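Local coordinates for migration inhibitory factor (Trichinella spiralis, PDB 1HFO), which belongs to the macrophage migration inhibitory factor family, whose members are small alpha/beta proteins that assemble as trimers of identical subunits, at residues T4-I9 with A56-L61; I9-V14 with N42-L47; D17-T22 with V37-N42; K78-L83 with N92-H97. All coordinates share one frame; numbering follows the deposited sequence.

Contact 1: residues T4-I9 with A56-L61; sequences TLNTNI and AAFGTL
Thr4 and Thr60, and again Asn6 and Phe58, trade pairs of backbone hydrogen bonds between antiparallel strands whose axes come within 4.7 Å. Alternating with these are two non-hydrogen-bonded pairs, Leu5 with Gly59 and Thr7 with Ala57, whose face is the tight one. With CG anti to the backbone N (chi1 -171°), Leu5 swings CD1 across the strand boundary; Gly59 has no side chain to block it, and CD1 settles 3.5 Å from Phe58 O and 3.7 Å from Ala57 CB. Thr7 CB lies beside Ala57 CB (3.8 Å), and Leu83 and Leu87 of helix 69-87 pack on Leu5 from the helix side. The other face, carrying Thr4, Asn6, Phe58 and Thr60, is looser and in part open to solvent. There Asn6 CB lies over the Phe58 ring, 4.1 Å from its centroid, while Thr4 CG2 only runs alongside Thr60 CB at 4.0 Å. His40 of a second subunit meets the Phe58 ring. Where the ladder ends, polar atoms take over. Thr7 OG1 donates to Ala56 O at 2.9 Å and accepts from Ile9 N, which makes an ST turn, and Asn8 OD1 receives Ala56 N at 2.9 Å. Together the pair forms the antiparallel centre of the mixed four-stranded sheet of the MIF fold, with helices on one face and the other turned toward the trimer interior.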
loop_
_atom_site.group_PDB
_atom_site.type_symbol
_atom_site.label_atom_id
_atom_site.label_comp_id
_atom_site.label_asym_id
_atom_site.label_seq_id
_atom_site.Cartn_x
_atom_site.Cartn_y
_atom_site.Cartn_z
ATOM N N THR A 4 -7.199 0.363 4.830
ATOM C CA THR A 4 -6.594 -0.845 4.309
ATOM C C THR A 4 -5.613 -1.385 5.354
ATOM O O THR A 4 -4.841 -0.621 5.940
ATOM C CB THR A 4 -5.901 -0.535 2.947
ATOM O OG1 THR A 4 -5.145 -1.664 2.506
ATOM C CG2 THR A 4 -5.022 0.679 3.060
ATOM N N LEU A 5 -5.672 -2.692 5.581
ATOM C CA LEU A 5 -4.844 -3.356 6.587
ATOM C C LEU A 5 -4.197 -4.631 6.079
ATOM O O LEU A 5 -4.802 -5.417 5.340
ATOM C CB LEU A 5 -5.707 -3.689 7.804
ATOM C CG LEU A 5 -5.032 -4.197 9.079
ATOM C CD1 LEU A 5 -4.296 -3.040 9.721
ATOM C CD2 LEU A 5 -6.101 -4.746 10.055
ATOM N N ASN A 6 -2.950 -4.832 6.489
ATOM C CA ASN A 6 -2.213 -6.027 6.138
ATOM C C ASN A 6 -1.936 -6.741 7.459
ATOM O O ASN A 6 -1.514 -6.121 8.438
ATOM C CB ASN A 6 -0.905 -5.660 5.441
ATOM C CG ASN A 6 -1.140 -4.836 4.200
ATOM O OD1 ASN A 6 -1.073 -3.601 4.230
ATOM N ND2 ASN A 6 -1.456 -5.510 3.102
ATOM N N THR A 7 -2.181 -8.041 7.479
ATOM C CA THR A 7 -2.005 -8.799 8.712
ATOM C C THR A 7 -1.541 -10.226 8.468
ATOM O O THR A 7 -1.743 -10.787 7.389
ATOM C CB THR A 7 -3.343 -8.822 9.497
ATOM O OG1 THR A 7 -3.175 -9.543 10.725
ATOM C CG2 THR A 7 -4.429 -9.495 8.673
ATOM N N ASN A 8 -0.929 -10.820 9.494
ATOM C CA ASN A 8 -0.462 -12.192 9.391
ATOM C C ASN A 8 -1.482 -13.208 9.897
ATOM O O ASN A 8 -1.285 -14.413 9.741
ATOM C CB ASN A 8 0.866 -12.384 10.149
ATOM C CG ASN A 8 0.885 -11.696 11.506
ATOM O OD1 ASN A 8 -0.156 -11.440 12.111
ATOM N ND2 ASN A 8 2.098 -11.413 12.006
ATOM N N ILE A 9 -2.579 -12.736 10.483
ATOM C CA ILE A 9 -3.587 -13.670 10.972
ATOM C C ILE A 9 -4.271 -14.380 9.815
ATOM O O ILE A 9 -4.089 -14.024 8.651
ATOM C CB ILE A 9 -4.661 -12.982 11.842
ATOM C CG1 ILE A 9 -5.478 -12.004 11.003
ATOM C CG2 ILE A 9 -4.026 -12.300 13.027
ATOM C CD1 ILE A 9 -6.516 -11.291 11.805
ATOM N N ALA A 56 -0.036 -9.480 14.201
ATOM C CA ALA A 56 0.301 -8.074 14.048
ATOM C C ALA A 56 -0.344 -7.586 12.760
ATOM O O ALA A 56 -0.835 -8.391 11.973
ATOM C CB ALA A 56 1.816 -7.911 13.938
ATOM N N ALA A 57 -0.292 -6.274 12.547
ATOM C CA ALA A 57 -0.832 -5.653 11.338
ATOM C C ALA A 57 -0.362 -4.210 11.202
ATOM O O ALA A 57 0.070 -3.591 12.163
ATOM C CB ALA A 57 -2.374 -5.694 11.365
ATOM N N PHE A 58 -0.437 -3.676 9.986
ATOM C CA PHE A 58 -0.095 -2.282 9.773
ATOM C C PHE A 58 -1.031 -1.905 8.641
ATOM O O PHE A 58 -1.371 -2.752 7.800
ATOM C CB PHE A 58 1.380 -2.111 9.367
ATOM C CG PHE A 58 1.697 -2.590 7.978
ATOM C CD1 PHE A 58 1.610 -1.718 6.897
ATOM C CD2 PHE A 58 2.120 -3.892 7.752
ATOM C CE1 PHE A 58 1.949 -2.140 5.608
ATOM C CE2 PHE A 58 2.462 -4.326 6.460
ATOM C CZ PHE A 58 2.376 -3.447 5.392
ATOM N N GLY A 59 -1.467 -0.657 8.651
ATOM C CA GLY A 59 -2.379 -0.231 7.606
ATOM C C GLY A 59 -2.415 1.261 7.468
ATOM O O GLY A 59 -1.651 1.985 8.101
ATOM N N THR A 60 -3.348 1.733 6.658
ATOM C CA THR A 60 -3.465 3.152 6.403
ATOM C C THR A 60 -4.919 3.553 6.409
ATOM O O THR A 60 -5.752 2.776 5.986
ATOM C CB THR A 60 -2.886 3.464 4.996
ATOM O OG1 THR A 60 -1.512 3.056 4.943
ATOM C CG2 THR A 60 -2.985 4.950 4.664
ATOM N N LEU A 61 -5.217 4.736 6.921
ATOM C CA LEU A 61 -6.567 5.279 6.861
ATOM C C LEU A 61 -6.408 6.595 6.110
ATOM O O LEU A 61 -5.782 7.528 6.614
ATOM C CB LEU A 61 -7.143 5.553 8.258
ATOM C CG LEU A 61 -8.485 6.285 8.171
ATOM C CD1 LEU A 61 -9.494 5.296 7.622
ATOM C CD2 LEU A 61 -8.936 6.829 9.515
#

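Contact 2: residues I9-V14 with N42-L47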
loop_
_atom_site.group_PDB
_atom_site.type_symbol
_atom_site.label_atom_id
_atom_site.label_comp_id
_atom_site.label_asym_id
_atom_site.label_seq_id
_atom_site.Cartn_x
_atom_site.Cartn_y
_atom_site.Cartn_z
ATOM N N ILE A 9 -2.579 -12.736 10.483
ATOM C CA ILE A 9 -3.587 -13.670 10.972
ATOM C C ILE A 9 -4.271 -14.380 9.815
ATOM O O ILE A 9 -4.089 -14.024 8.651
ATOM C CB ILE A 9 -4.661 -12.982 11.842
ATOM C CG1 ILE A 9 -5.478 -12.004 11.003
ATOM C CG2 ILE A 9 -4.026 -12.300 13.027
ATOM C CD1 ILE A 9 -6.516 -11.291 11.805
ATOM N N LYS A 10 -5.071 -15.386 10.140
ATOM C CA LYS A 10 -5.765 -16.176 9.135
ATOM C C LYS A 10 -7.073 -15.531 8.687
ATOM O O LYS A 10 -7.721 -14.835 9.461
ATOM C CB LYS A 10 -6.035 -17.577 9.691
ATOM C CG LYS A 10 -4.773 -18.352 10.064
ATOM C CD LYS A 10 -5.101 -19.613 10.861
ATOM C CE LYS A 10 -5.922 -20.601 10.047
ATOM N NZ LYS A 10 -5.193 -21.033 8.817
ATOM N N ALA A 11 -7.454 -15.778 7.440
ATOM C CA ALA A 11 -8.688 -15.216 6.888
ATOM C C ALA A 11 -9.877 -15.746 7.657
ATOM O O ALA A 11 -10.857 -15.032 7.902
ATOM C CB ALA A 11 -8.825 -15.586 5.429
ATOM N N THR A 12 -9.789 -17.009 8.043
ATOM C CA THR A 12 -10.887 -17.615 8.767
ATOM C C THR A 12 -11.023 -17.001 10.163
ATOM O O THR A 12 -11.983 -17.280 10.885
ATOM C CB THR A 12 -10.697 -19.140 8.838
ATOM O OG1 THR A 12 -11.920 -19.753 9.252
ATOM C CG2 THR A 12 -9.573 -19.491 9.794
ATOM N N ASP A 13 -10.079 -16.142 10.535
ATOM C CA ASP A 13 -10.143 -15.493 11.836
ATOM C C ASP A 13 -10.672 -14.065 11.756
ATOM O O ASP A 13 -10.699 -13.335 12.748
ATOM C CB ASP A 13 -8.780 -15.556 12.520
ATOM C CG ASP A 13 -8.506 -16.931 13.135
ATOM O OD1 ASP A 13 -9.438 -17.776 13.191
ATOM O OD2 ASP A 13 -7.371 -17.170 13.572
ATOM N N VAL A 14 -11.079 -13.666 10.558
ATOM C CA VAL A 14 -11.683 -12.348 10.346
ATOM C C VAL A 14 -13.186 -12.649 10.434
ATOM O O VAL A 14 -13.726 -13.420 9.635
ATOM C CB VAL A 14 -11.363 -11.773 8.942
ATOM C CG1 VAL A 14 -12.071 -10.429 8.761
ATOM C CG2 VAL A 14 -9.866 -11.580 8.780
ATOM N N ASN A 42 -6.039 -7.573 4.062
ATOM C CA ASN A 42 -5.213 -8.551 3.373
ATOM C C ASN A 42 -4.640 -9.430 4.483
ATOM O O ASN A 42 -3.816 -8.978 5.277
ATOM C CB ASN A 42 -4.098 -7.816 2.634
ATOM C CG ASN A 42 -3.230 -8.738 1.820
ATOM O OD1 ASN A 42 -3.601 -9.871 1.543
ATOM N ND2 ASN A 42 -2.062 -8.242 1.414
ATOM N N THR A 43 -5.103 -10.673 4.540
ATOM C CA THR A 43 -4.691 -11.604 5.596
ATOM C C THR A 43 -3.688 -12.647 5.146
ATOM O O THR A 43 -3.336 -12.728 3.967
ATOM C CB THR A 43 -5.916 -12.366 6.149
ATOM O OG1 THR A 43 -6.595 -13.009 5.063
ATOM C CG2 THR A 43 -6.881 -11.414 6.865
ATOM N N ASP A 44 -3.255 -13.467 6.101
ATOM C CA ASP A 44 -2.308 -14.545 5.836
ATOM C C ASP A 44 -1.025 -14.042 5.190
ATOM O O ASP A 44 -0.452 -14.690 4.315
ATOM C CB ASP A 44 -2.961 -15.591 4.943
ATOM C CG ASP A 44 -4.028 -16.385 5.670
ATOM O OD1 ASP A 44 -3.668 -17.121 6.619
ATOM O OD2 ASP A 44 -5.215 -16.273 5.300
ATOM N N GLN A 45 -0.580 -12.883 5.643
ATOM C CA GLN A 45 0.621 -12.287 5.093
ATOM C C GLN A 45 1.842 -12.636 5.939
ATOM O O GLN A 45 1.737 -12.946 7.130
ATOM C CB GLN A 45 0.484 -10.769 5.032
ATOM C CG GLN A 45 -0.577 -10.264 4.071
ATOM C CD GLN A 45 -0.302 -10.632 2.637
ATOM O OE1 GLN A 45 0.622 -10.113 2.008
ATOM N NE2 GLN A 45 -1.105 -11.532 2.109
ATOM N N GLN A 46 2.998 -12.598 5.295
ATOM C CA GLN A 46 4.250 -12.854 5.974
ATOM C C GLN A 46 4.551 -11.497 6.552
ATOM O O GLN A 46 4.890 -10.556 5.828
ATOM C CB GLN A 46 5.313 -13.266 4.968
ATOM C CG GLN A 46 5.072 -14.643 4.388
ATOM C CD GLN A 46 5.435 -15.735 5.381
ATOM O OE1 GLN A 46 6.550 -15.750 5.910
ATOM N NE2 GLN A 46 4.508 -16.655 5.633
ATOM N N LEU A 47 4.411 -11.391 7.860
ATOM C CA LEU A 47 4.629 -10.129 8.538
ATOM C C LEU A 47 5.277 -10.323 9.896
ATOM O O LEU A 47 4.818 -11.135 10.696
ATOM C CB LEU A 47 3.288 -9.404 8.720
ATOM C CG LEU A 47 3.343 -8.108 9.530
ATOM C CD1 LEU A 47 4.008 -7.034 8.684
ATOM C CD2 LEU A 47 1.951 -7.669 9.936
HETATM O O HOH W 1 -4.917 -19.404 6.980
#
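Asp44 grips the turn at residues 9-11 with both its backbone and its carboxylate. Its N lies nearly in line with the Ile9 C=O, 2.7 Å from Ile9 O, though the N-H is bent (150°). CG, anti to its own carbonyl carbon at chi1 -71°, brings OD2 to within 3.1 Å of Ala11 N. That amide meets the carboxylate from above its plane. For the second oxygen, Lys10 bends at both chi3 and chi4, near 60° each, curling back until one water, 2.5 Å from Lys10 NZ, links it to Asp44 OD1, 2.6 Å from that water. Lys10 and Asp44 thus meet through solvent and not by a direct salt bridge. Thr43 divides its branches between two tasks. OG1 sits between the backbone N and the carbonyl carbon, touches Ala11 CB at 3.4 Å and makes a weak hydrogen bond to NE2 of Gln46 of a third subunit, which also packs on Ala11 and Val14, whereas CG2 leans on Val14 CG2 at 3.6 Å. Gln45 folds back on its own turn, giving NE2 to Thr43 O in the plane of its amide (3.1 Å), while OE1 is hydrogen-bonded to His40 NE2 of a second subunit. The contact ties the 3-10 turn that follows strand 2-7, just ahead of helix 18-30, to the bend between strands 38-42 and 46-49.

Contact 3: residues D17-T22 with V37-N42; sequences DFLSST and VAVHIN
Leu19 and Val39 mark the nearest backbone approach, with CA atoms 6.3 Å apart, where helix 18-22 passes strand 38-42 at an axis distance of 8.6 Å and an angle of 136°. Val39 is the meeting point of the side chains: its CG1 branch takes Leu19 CD2 at 3.7 Å and Thr22 CG2 at the same distance. The leucine and valine lie alongside each other, running in opposite directions. Two residues along, on the same face of the strand, Ile41 CD1 comes at a slant to the Phe18 ring, 3.9 Å from CE2; the ring is placed there because CG stands anti to the backbone N (chi1 178°). Thr22 also works within its helix. OG1 donates to Phe18 O at 2.6 Å and hangs 3.3 Å above the centre of the Phe18 ring, and it is further hydrogen-bonded to His82 NE2 of helix 69-87. Thr22 N reaches Phe18 O from the opposite face of that carbonyl. No hydrogen bond passes between helix and strand. Cohesion in this half of the beta-alpha-beta unit is therefore apolar, the methyls and the ring facing the strand, while the one hydroxyl among them has its polar needs met within the helix layer.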
loop_
_atom_site.group_PDB
_atom_site.type_symbol
_atom_site.label_atom_id
_atom_site.label_comp_id
_atom_site.label_asym_id
_atom_site.label_seq_id
_atom_site.Cartn_x
_atom_site.Cartn_y
_atom_site.Cartn_z
ATOM N N ASP A 17 -18.666 -10.011 10.320
ATOM C CA ASP A 17 -19.063 -8.607 10.444
ATOM C C ASP A 17 -17.883 -7.650 10.531
ATOM O O ASP A 17 -18.015 -6.535 11.035
ATOM C CB ASP A 17 -19.946 -8.378 11.668
ATOM C CG ASP A 17 -19.313 -8.863 12.958
ATOM O OD1 ASP A 17 -18.128 -9.255 12.956
ATOM O OD2 ASP A 17 -20.008 -8.841 13.990
ATOM N N PHE A 18 -16.727 -8.071 10.043
ATOM C CA PHE A 18 -15.580 -7.170 10.104
ATOM C C PHE A 18 -15.725 -5.976 9.145
ATOM O O PHE A 18 -15.519 -4.833 9.542
ATOM C CB PHE A 18 -14.293 -7.919 9.766
ATOM C CG PHE A 18 -13.083 -7.037 9.777
ATOM C CD1 PHE A 18 -12.563 -6.577 10.982
ATOM C CD2 PHE A 18 -12.521 -6.595 8.589
ATOM C CE1 PHE A 18 -11.505 -5.679 11.018
ATOM C CE2 PHE A 18 -11.442 -5.676 8.606
ATOM C CZ PHE A 18 -10.940 -5.220 9.823
ATOM N N LEU A 19 -16.076 -6.254 7.896
ATOM C CA LEU A 19 -16.204 -5.194 6.899
ATOM C C LEU A 19 -17.326 -4.241 7.269
ATOM O O LEU A 19 -17.173 -3.027 7.180
ATOM C CB LEU A 19 -16.433 -5.794 5.512
ATOM C CG LEU A 19 -15.256 -6.641 5.012
ATOM C CD1 LEU A 19 -15.613 -7.332 3.721
ATOM C CD2 LEU A 19 -14.028 -5.745 4.847
ATOM N N SER A 20 -18.462 -4.772 7.715
ATOM C CA SER A 20 -19.537 -3.875 8.091
ATOM C C SER A 20 -19.182 -3.003 9.303
ATOM O O SER A 20 -19.368 -1.791 9.273
ATOM C CB SER A 20 -20.826 -4.669 8.378
ATOM O OG SER A 20 -20.666 -5.530 9.492
ATOM N N SER A 21 -18.671 -3.615 10.369
ATOM C CA SER A 21 -18.353 -2.854 11.572
ATOM C C SER A 21 -17.254 -1.832 11.334
ATOM O O SER A 21 -17.285 -0.756 11.919
ATOM C CB SER A 21 -17.943 -3.772 12.728
ATOM O OG SER A 21 -16.814 -4.572 12.432
ATOM N N THR A 22 -16.296 -2.188 10.488
ATOM C CA THR A 22 -15.190 -1.291 10.187
ATOM C C THR A 22 -15.704 -0.161 9.283
ATOM O O THR A 22 -15.373 1.006 9.489
ATOM C CB THR A 22 -14.045 -2.079 9.520
ATOM O OG1 THR A 22 -13.697 -3.216 10.338
ATOM C CG2 THR A 22 -12.826 -1.194 9.351
ATOM N N VAL A 37 -17.146 4.892 1.804
ATOM C CA VAL A 37 -16.160 4.190 2.630
ATOM C C VAL A 37 -15.736 2.842 2.063
ATOM O O VAL A 37 -16.581 1.969 1.789
ATOM C CB VAL A 37 -16.694 3.957 4.053
ATOM C CG1 VAL A 37 -15.653 3.169 4.880
ATOM C CG2 VAL A 37 -16.997 5.274 4.702
ATOM N N ALA A 38 -14.425 2.668 1.876
ATOM C CA ALA A 38 -13.909 1.404 1.379
ATOM C C ALA A 38 -13.041 0.804 2.468
ATOM O O ALA A 38 -12.246 1.504 3.104
ATOM C CB ALA A 38 -13.086 1.605 0.096
ATOM N N VAL A 39 -13.228 -0.490 2.684
ATOM C CA VAL A 39 -12.468 -1.226 3.689
ATOM C C VAL A 39 -11.847 -2.440 3.044
ATOM O O VAL A 39 -12.506 -3.195 2.331
ATOM C CB VAL A 39 -13.368 -1.686 4.839
ATOM C CG1 VAL A 39 -12.515 -2.503 5.864
ATOM C CG2 VAL A 39 -13.985 -0.483 5.523
ATOM N N HIS A 40 -10.569 -2.667 3.350
ATOM C CA HIS A 40 -9.831 -3.774 2.774
ATOM C C HIS A 40 -8.951 -4.410 3.842
ATOM O O HIS A 40 -8.335 -3.687 4.623
ATOM C CB HIS A 40 -8.915 -3.238 1.680
ATOM C CG HIS A 40 -7.855 -4.200 1.240
ATOM N ND1 HIS A 40 -6.515 -3.873 1.236
ATOM C CD2 HIS A 40 -7.938 -5.457 0.746
ATOM C CE1 HIS A 40 -5.820 -4.888 0.754
ATOM N NE2 HIS A 40 -6.660 -5.860 0.448
ATOM N N ILE A 41 -8.920 -5.739 3.867
ATOM C CA ILE A 41 -8.032 -6.447 4.788
ATOM C C ILE A 41 -7.366 -7.557 4.001
ATOM O O ILE A 41 -8.023 -8.352 3.327
ATOM C CB ILE A 41 -8.759 -7.033 6.021
ATOM C CG1 ILE A 41 -7.716 -7.615 6.984
ATOM C CG2 ILE A 41 -9.758 -8.102 5.585
ATOM C CD1 ILE A 41 -8.265 -7.912 8.385
ATOM N N ASN A 42 -6.039 -7.573 4.062
ATOM C CA ASN A 42 -5.213 -8.551 3.373
ATOM C C ASN A 42 -4.640 -9.430 4.483
ATOM O O ASN A 42 -3.816 -8.978 5.277
ATOM C CB ASN A 42 -4.098 -7.816 2.634
ATOM C CG ASN A 42 -3.230 -8.738 1.820
ATOM O OD1 ASN A 42 -3.601 -9.871 1.543
ATOM N ND2 ASN A 42 -2.062 -8.242 1.414
#

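Contact 4: residues K78-L83 with N92-H97; sequences KLFDHL and NRMYIH
Phe80 reaches from helix 69-87 to the backbone of Met94, in the second half of a beta-alpha-beta crossover that leads from strand 57-63 through the helix to strand 94-100. The local axes lie 10.2 Å apart at 138°, an ordinary helix-on-sheet spacing, and side chains fill the layer between them. Phe80 does most of the filling: CE2 lies 3.5 Å from Met94 CB, and on the other side of CZ, CE1 is 3.8 Å from Ile96 CG1, the ring slipping past each of these side chains in the opposite direction. Met94 bends at chi3 (-71°), which turns CE back toward the helix until it stands 3.7 Å from Phe80 CD2. Its sulfur makes an oblique Met-aromatic contact, SD being 5.4 Å from the Phe80 centroid, and also rests on Leu83 CB at 3.9 Å. Leu79 and Leu83 touch Ile96 more lightly. Around this core, Phe3 and Leu5 of strand 2-7 back both Leu83 and Ile96, and Ile89 and Ala57 support Met94. On the opposite side of the strand, Tyr95 turns to a second subunit, where its OH is hydrogen-bonded to Tyr36 O and its ring meets Trp108; Gly107 of that subunit also packs on Phe80. No hydrogen bond crosses between helix and strand, and the buried Met94 O has no polar partner: it lies in the plane of the Phe80 ring at its edge, 3.2 Å from both CE2 and CZ.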
loop_
_atom_site.group_PDB
_atom_site.type_symbol
_atom_site.label_atom_id
_atom_site.label_comp_id
_atom_site.label_asym_id
_atom_site.label_seq_id
_atom_site.Cartn_x
_atom_site.Cartn_y
_atom_site.Cartn_z
ATOM N N LYS A 78 -9.896 4.709 18.958
ATOM C CA LYS A 78 -11.072 3.990 18.464
ATOM C C LYS A 78 -10.756 2.856 17.488
ATOM O O LYS A 78 -11.305 1.748 17.597
ATOM C CB LYS A 78 -12.027 4.984 17.812
ATOM C CG LYS A 78 -12.577 6.030 18.768
ATOM C CD LYS A 78 -13.678 6.826 18.109
ATOM C CE LYS A 78 -13.748 8.245 18.651
ATOM N NZ LYS A 78 -13.882 8.276 20.130
ATOM N N LEU A 79 -9.890 3.138 16.513
ATOM C CA LEU A 79 -9.525 2.134 15.530
ATOM C C LEU A 79 -8.776 0.965 16.159
ATOM O O LEU A 79 -9.003 -0.187 15.799
ATOM C CB LEU A 79 -8.667 2.759 14.413
ATOM C CG LEU A 79 -9.391 3.467 13.263
ATOM C CD1 LEU A 79 -10.357 4.489 13.814
ATOM C CD2 LEU A 79 -8.372 4.130 12.330
ATOM N N PHE A 80 -7.863 1.248 17.081
ATOM C CA PHE A 80 -7.119 0.170 17.708
ATOM C C PHE A 80 -7.998 -0.700 18.593
ATOM O O PHE A 80 -7.845 -1.920 18.613
ATOM C CB PHE A 80 -5.951 0.721 18.507
ATOM C CG PHE A 80 -4.718 0.928 17.685
ATOM C CD1 PHE A 80 -4.619 2.004 16.810
ATOM C CD2 PHE A 80 -3.665 0.029 17.763
ATOM C CE1 PHE A 80 -3.467 2.181 16.013
ATOM C CE2 PHE A 80 -2.519 0.191 16.981
ATOM C CZ PHE A 80 -2.428 1.279 16.101
ATOM N N ASP A 81 -8.915 -0.072 19.314
ATOM C CA ASP A 81 -9.843 -0.826 20.155
ATOM C C ASP A 81 -10.659 -1.749 19.247
ATOM O O ASP A 81 -10.804 -2.944 19.507
ATOM C CB ASP A 81 -10.767 0.131 20.917
ATOM C CG ASP A 81 -11.990 -0.569 21.490
ATOM O OD1 ASP A 81 -11.820 -1.554 22.243
ATOM O OD2 ASP A 81 -13.124 -0.132 21.183
ATOM N N HIS A 82 -11.152 -1.194 18.146
ATOM C CA HIS A 82 -11.940 -1.963 17.200
ATOM C C HIS A 82 -11.172 -3.154 16.620
ATOM O O HIS A 82 -11.659 -4.280 16.615
ATOM C CB HIS A 82 -12.423 -1.031 16.072
ATOM C CG HIS A 82 -13.178 -1.739 14.999
ATOM N ND1 HIS A 82 -14.438 -2.260 15.199
ATOM C CD2 HIS A 82 -12.827 -2.073 13.736
ATOM C CE1 HIS A 82 -14.827 -2.890 14.105
ATOM N NE2 HIS A 82 -13.867 -2.793 13.205
ATOM N N LEU A 83 -9.957 -2.916 16.126
ATOM C CA LEU A 83 -9.173 -3.995 15.552
ATOM C C LEU A 83 -8.773 -5.077 16.584
ATOM O O LEU A 83 -8.788 -6.270 16.282
ATOM C CB LEU A 83 -7.933 -3.399 14.867
ATOM C CG LEU A 83 -8.296 -2.462 13.698
ATOM C CD1 LEU A 83 -7.047 -1.715 13.226
ATOM C CD2 LEU A 83 -8.886 -3.270 12.547
ATOM N N ASN A 92 -0.102 -3.029 20.680
ATOM C CA ASN A 92 1.288 -2.631 20.482
ATOM C C ASN A 92 1.933 -3.369 19.318
ATOM O O ASN A 92 3.146 -3.270 19.120
ATOM C CB ASN A 92 2.135 -2.837 21.754
ATOM C CG ASN A 92 2.093 -4.264 22.293
ATOM O OD1 ASN A 92 1.729 -5.217 21.602
ATOM N ND2 ASN A 92 2.495 -4.412 23.553
ATOM N N ARG A 93 1.124 -4.104 18.550
ATOM C CA ARG A 93 1.617 -4.831 17.392
ATOM C C ARG A 93 0.880 -4.400 16.133
ATOM O O ARG A 93 0.701 -5.184 15.218
ATOM C CB ARG A 93 1.482 -6.336 17.579
ATOM C CG ARG A 93 2.429 -6.876 18.656
ATOM C CD ARG A 93 2.324 -8.377 18.778
ATOM N NE ARG A 93 2.885 -9.090 17.639
ATOM C CZ ARG A 93 4.176 -9.099 17.318
ATOM N NH1 ARG A 93 5.055 -8.424 18.060
ATOM N NH2 ARG A 93 4.589 -9.790 16.260
ATOM N N MET A 94 0.464 -3.139 16.122
ATOM C CA MET A 94 -0.231 -2.569 14.964
ATOM C C MET A 94 0.146 -1.115 14.728
ATOM O O MET A 94 0.297 -0.328 15.662
ATOM C CB MET A 94 -1.750 -2.644 15.147
ATOM C CG MET A 94 -2.315 -4.036 15.114
ATOM S SD MET A 94 -4.120 -3.970 15.111
ATOM C CE MET A 94 -4.447 -3.446 16.758
ATOM N N TYR A 95 0.303 -0.758 13.453
ATOM C CA TYR A 95 0.597 0.614 13.090
ATOM C C TYR A 95 -0.480 1.055 12.116
ATOM O O TYR A 95 -0.899 0.270 11.271
ATOM C CB TYR A 95 1.919 0.735 12.339
ATOM C CG TYR A 95 3.155 0.757 13.189
ATOM C CD1 TYR A 95 3.290 1.663 14.238
ATOM C CD2 TYR A 95 4.219 -0.087 12.899
ATOM C CE1 TYR A 95 4.479 1.722 14.983
ATOM C CE2 TYR A 95 5.406 -0.035 13.632
ATOM C CZ TYR A 95 5.527 0.867 14.667
ATOM O OH TYR A 95 6.707 0.908 15.388
ATOM N N ILE A 96 -0.897 2.305 12.235
ATOM C CA ILE A 96 -1.858 2.864 11.296
ATOM C C ILE A 96 -1.337 4.223 10.827
ATOM O O ILE A 96 -1.065 5.109 11.636
ATOM C CB ILE A 96 -3.263 3.062 11.916
ATOM C CG1 ILE A 96 -3.854 1.707 12.313
ATOM C CG2 ILE A 96 -4.173 3.796 10.895
ATOM C CD1 ILE A 96 -3.848 0.653 11.213
ATOM N N HIS A 97 -1.194 4.381 9.513
ATOM C CA HIS A 97 -0.740 5.640 8.968
ATOM C C HIS A 97 -1.960 6.450 8.564
ATOM O O HIS A 97 -2.764 5.996 7.739
ATOM C CB HIS A 97 0.127 5.437 7.724
ATOM C CG HIS A 97 0.741 6.710 7.223
ATOM N ND1 HIS A 97 1.183 6.869 5.927
ATOM C CD2 HIS A 97 0.960 7.895 7.841
ATOM C CE1 HIS A 97 1.648 8.096 5.770
ATOM N NE2 HIS A 97 1.522 8.740 6.915
#

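Overall arrangement
One sheet carries three of the four contacts. Contact 1 forms its antiparallel middle; contact 3 lays helix 18-30 on the neighbouring strand 38-42, and contact 4 lays helix 69-87 on strand 94-100, the outermost on the other side within this subunit. Gly59 bonds into contact 4 through N to Tyr95 O and through O to His97 N, both at 2.8 Å, and Leu5 O reaches Asn42 N of contacts 2 and 3 at 2.8 Å. The two helices join where Thr22 OG1 meets His82 NE2 (2.9 Å). Contact 2 shares Ile9 with contact 1 and Asn42 with contact 3, yet its centre lies about 16 Å from that of contact 4. Every contact also meets a neighbouring subunit of the trimer.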